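PDB 4TKT: AT-less polyketide synthase from Streptomyces platensis subsp. rosaceus, which probably catalyses decarboxylative Claisen-type condensation of acyl chains, as the ketosynthase domain of a modular polyketide synthase for isomigrastatin. Local coordinates for residues A[300-305]-A[337-342]. Sequence-based numbering, arbitrary orientation.
Sequences VIRSAW and NAAFAE
The backbones of 300-305, on helix 294-308, and 337-342, near the C-terminal end of helix 328-340, come nearest at R302 and A339, whose CA atoms are 5.8 Å apart. Both helices belong to the C-terminal half of the thiolase-type ketosynthase fold. Helix 294-308 lies on strands 273-282 and 432-439 of the central sheet, and helix 328-340 packs against its flank. No hydrogen bond joins the two segments. Aromatic and apolar side chains do most of the joining. W305 and F340 form a T-shaped pair, with planes at 66° and ring centroids 4.6 Å apart. The indole presents its edge, and W305 CH2 sits over the centre of the F340 ring, 3.3 Å above its plane. CB of W305 points toward 337-342, and chi1 of -73° sets CG anti to the carbonyl carbon, which carries the six-membered ring across to the F340 face. Each ring also meets another aromatic side chain nearly at a right angle, W305 with H435 and F340 with F403. A339 puts its methyl between I301 and W305: CB lies 3.7 Å from I301 CG2 and 3.9 Å from W305 CZ3. I301 CG2 also rests on one face of the indole, toward the rim. R302 runs over the outer side. The edge of its guanidinium faces A338 O, with NE 3.6 Å from that oxygen, too long to count as a hydrogen bond. With an alanine in place of R302, A338 O would probably lose this nearby positive group, and the aliphatic part of E342 would probably be uncovered. The carboxylate of E342 does not pair with R302: NH2 of R302 and OE2 of E342 are 5.2 Å apart. Contact is made instead through the methylene, E342 CG lying 3.5 Å from R302 NE.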
loop_
_atom_site.group_PDB
_atom_site.type_symbol
_atom_site.label_atom_id
_atom_site.label_comp_id
_atom_site.label_asym_id
_atom_site.label_seq_id
_atom_site.Cartn_x
_atom_site.Cartn_y
_atom_site.Cartn_z
ATOM N N VAL A 300 -22.688 -7.792 6.096
ATOM C CA VAL A 300 -21.782 -6.715 5.714
ATOM C C VAL A 300 -21.414 -6.829 4.233
ATOM O O VAL A 300 -21.223 -5.821 3.556
ATOM C CB VAL A 300 -20.500 -6.698 6.593
ATOM C CG1 VAL A 300 -19.582 -7.869 6.272
ATOM C CG2 VAL A 300 -19.757 -5.384 6.424
ATOM N N ILE A 301 -21.352 -8.058 3.730
ATOM C CA ILE A 301 -21.036 -8.295 2.328
ATOM C C ILE A 301 -22.191 -7.857 1.427
ATOM O O ILE A 301 -21.974 -7.221 0.396
ATOM C CB ILE A 301 -20.702 -9.778 2.083
ATOM C CG1 ILE A 301 -19.360 -10.122 2.728
ATOM C CG2 ILE A 301 -20.645 -10.078 0.599
ATOM C CD1 ILE A 301 -19.106 -11.603 2.856
ATOM N N ARG A 302 -23.418 -8.182 1.826
ATOM C CA ARG A 302 -24.595 -7.744 1.084
ATOM C C ARG A 302 -24.755 -6.228 1.127
ATOM O O ARG A 302 -25.141 -5.610 0.135
ATOM C CB ARG A 302 -25.864 -8.403 1.626
ATOM C CG ARG A 302 -25.980 -9.894 1.365
ATOM C CD ARG A 302 -27.381 -10.383 1.702
ATOM N NE ARG A 302 -27.367 -11.660 2.408
ATOM C CZ ARG A 302 -27.520 -11.790 3.722
ATOM N NH1 ARG A 302 -27.710 -10.718 4.481
ATOM N NH2 ARG A 302 -27.493 -12.991 4.278
ATOM N N SER A 303 -24.466 -5.633 2.281
ATOM C CA SER A 303 -24.594 -4.188 2.449
ATOM C C SER A 303 -23.661 -3.443 1.507
ATOM O O SER A 303 -24.036 -2.424 0.924
ATOM C CB SER A 303 -24.304 -3.784 3.893
ATOM O OG SER A 303 -25.190 -4.434 4.784
ATOM N N ALA A 304 -22.445 -3.958 1.360
ATOM C CA ALA A 304 -21.465 -3.353 0.468
ATOM C C ALA A 304 -21.915 -3.506 -0.978
ATOM O O ALA A 304 -21.789 -2.580 -1.777
ATOM C CB ALA A 304 -20.094 -3.977 0.675
ATOM N N TRP A 305 -22.445 -4.680 -1.301
ATOM C CA TRP A 305 -22.965 -4.950 -2.636
ATOM C C TRP A 305 -24.102 -3.998 -3.002
ATOM O O TRP A 305 -24.125 -3.449 -4.103
ATOM C CB TRP A 305 -23.443 -6.399 -2.737
ATOM C CG TRP A 305 -22.328 -7.400 -2.785
ATOM C CD1 TRP A 305 -20.994 -7.137 -2.896
ATOM C CD2 TRP A 305 -22.452 -8.827 -2.727
ATOM N NE1 TRP A 305 -20.279 -8.311 -2.910
ATOM C CE2 TRP A 305 -21.151 -9.363 -2.808
ATOM C CE3 TRP A 305 -23.536 -9.704 -2.614
ATOM C CZ2 TRP A 305 -20.905 -10.735 -2.782
ATOM C CZ3 TRP A 305 -23.289 -11.066 -2.585
ATOM C CH2 TRP A 305 -21.984 -11.569 -2.668
ATOM N N ASN A 337 -21.531 -17.742 1.179
ATOM C CA ASN A 337 -22.616 -18.493 0.557
ATOM C C ASN A 337 -23.970 -17.853 0.827
ATOM O O ASN A 337 -24.800 -17.732 -0.073
ATOM C CB ASN A 337 -22.629 -19.942 1.050
ATOM C CG ASN A 337 -21.477 -20.758 0.501
ATOM O OD1 ASN A 337 -20.751 -20.310 -0.385
ATOM N ND2 ASN A 337 -21.312 -21.970 1.017
ATOM N N ALA A 338 -24.183 -17.446 2.074
ATOM C CA ALA A 338 -25.420 -16.785 2.468
ATOM C C ALA A 338 -25.578 -15.451 1.747
ATOM O O ALA A 338 -26.693 -15.034 1.429
ATOM C CB ALA A 338 -25.455 -16.582 3.974
ATOM N N ALA A 339 -24.457 -14.786 1.489
ATOM C CA ALA A 339 -24.468 -13.515 0.776
ATOM C C ALA A 339 -24.939 -13.693 -0.664
ATOM O O ALA A 339 -25.869 -13.022 -1.112
ATOM C CB ALA A 339 -23.092 -12.880 0.807
ATOM N N PHE A 340 -24.294 -14.605 -1.383
ATOM C CA PHE A 340 -24.611 -14.846 -2.785
ATOM C C PHE A 340 -25.999 -15.453 -2.981
ATOM O O PHE A 340 -26.641 -15.226 -4.008
ATOM C CB PHE A 340 -23.559 -15.761 -3.416
ATOM C CG PHE A 340 -22.305 -15.050 -3.842
ATOM C CD1 PHE A 340 -22.234 -14.425 -5.075
ATOM C CD2 PHE A 340 -21.196 -15.016 -3.014
ATOM C CE1 PHE A 340 -21.084 -13.774 -5.472
ATOM C CE2 PHE A 340 -20.040 -14.365 -3.405
ATOM C CZ PHE A 340 -19.985 -13.745 -4.636
ATOM N N ALA A 341 -26.460 -16.222 -1.999
ATOM C CA ALA A 341 -27.721 -16.955 -2.123
ATOM C C ALA A 341 -28.931 -16.031 -2.219
ATOM O O ALA A 341 -30.000 -16.446 -2.661
ATOM C CB ALA A 341 -27.891 -17.911 -0.957
ATOM N N GLU A 342 -28.762 -14.781 -1.804
ATOM C CA GLU A 342 -29.851 -13.813 -1.851
ATOM C C GLU A 342 -30.012 -13.198 -3.236
ATOM O O GLU A 342 -30.884 -12.354 -3.446
ATOM C CB GLU A 342 -29.629 -12.704 -0.817
ATOM C CG GLU A 342 -29.955 -13.114 0.608
ATOM C CD GLU A 342 -31.408 -13.517 0.780
ATOM O OE1 GLU A 342 -32.278 -12.925 0.104
ATOM O OE2 GLU A 342 -31.682 -14.429 1.588
#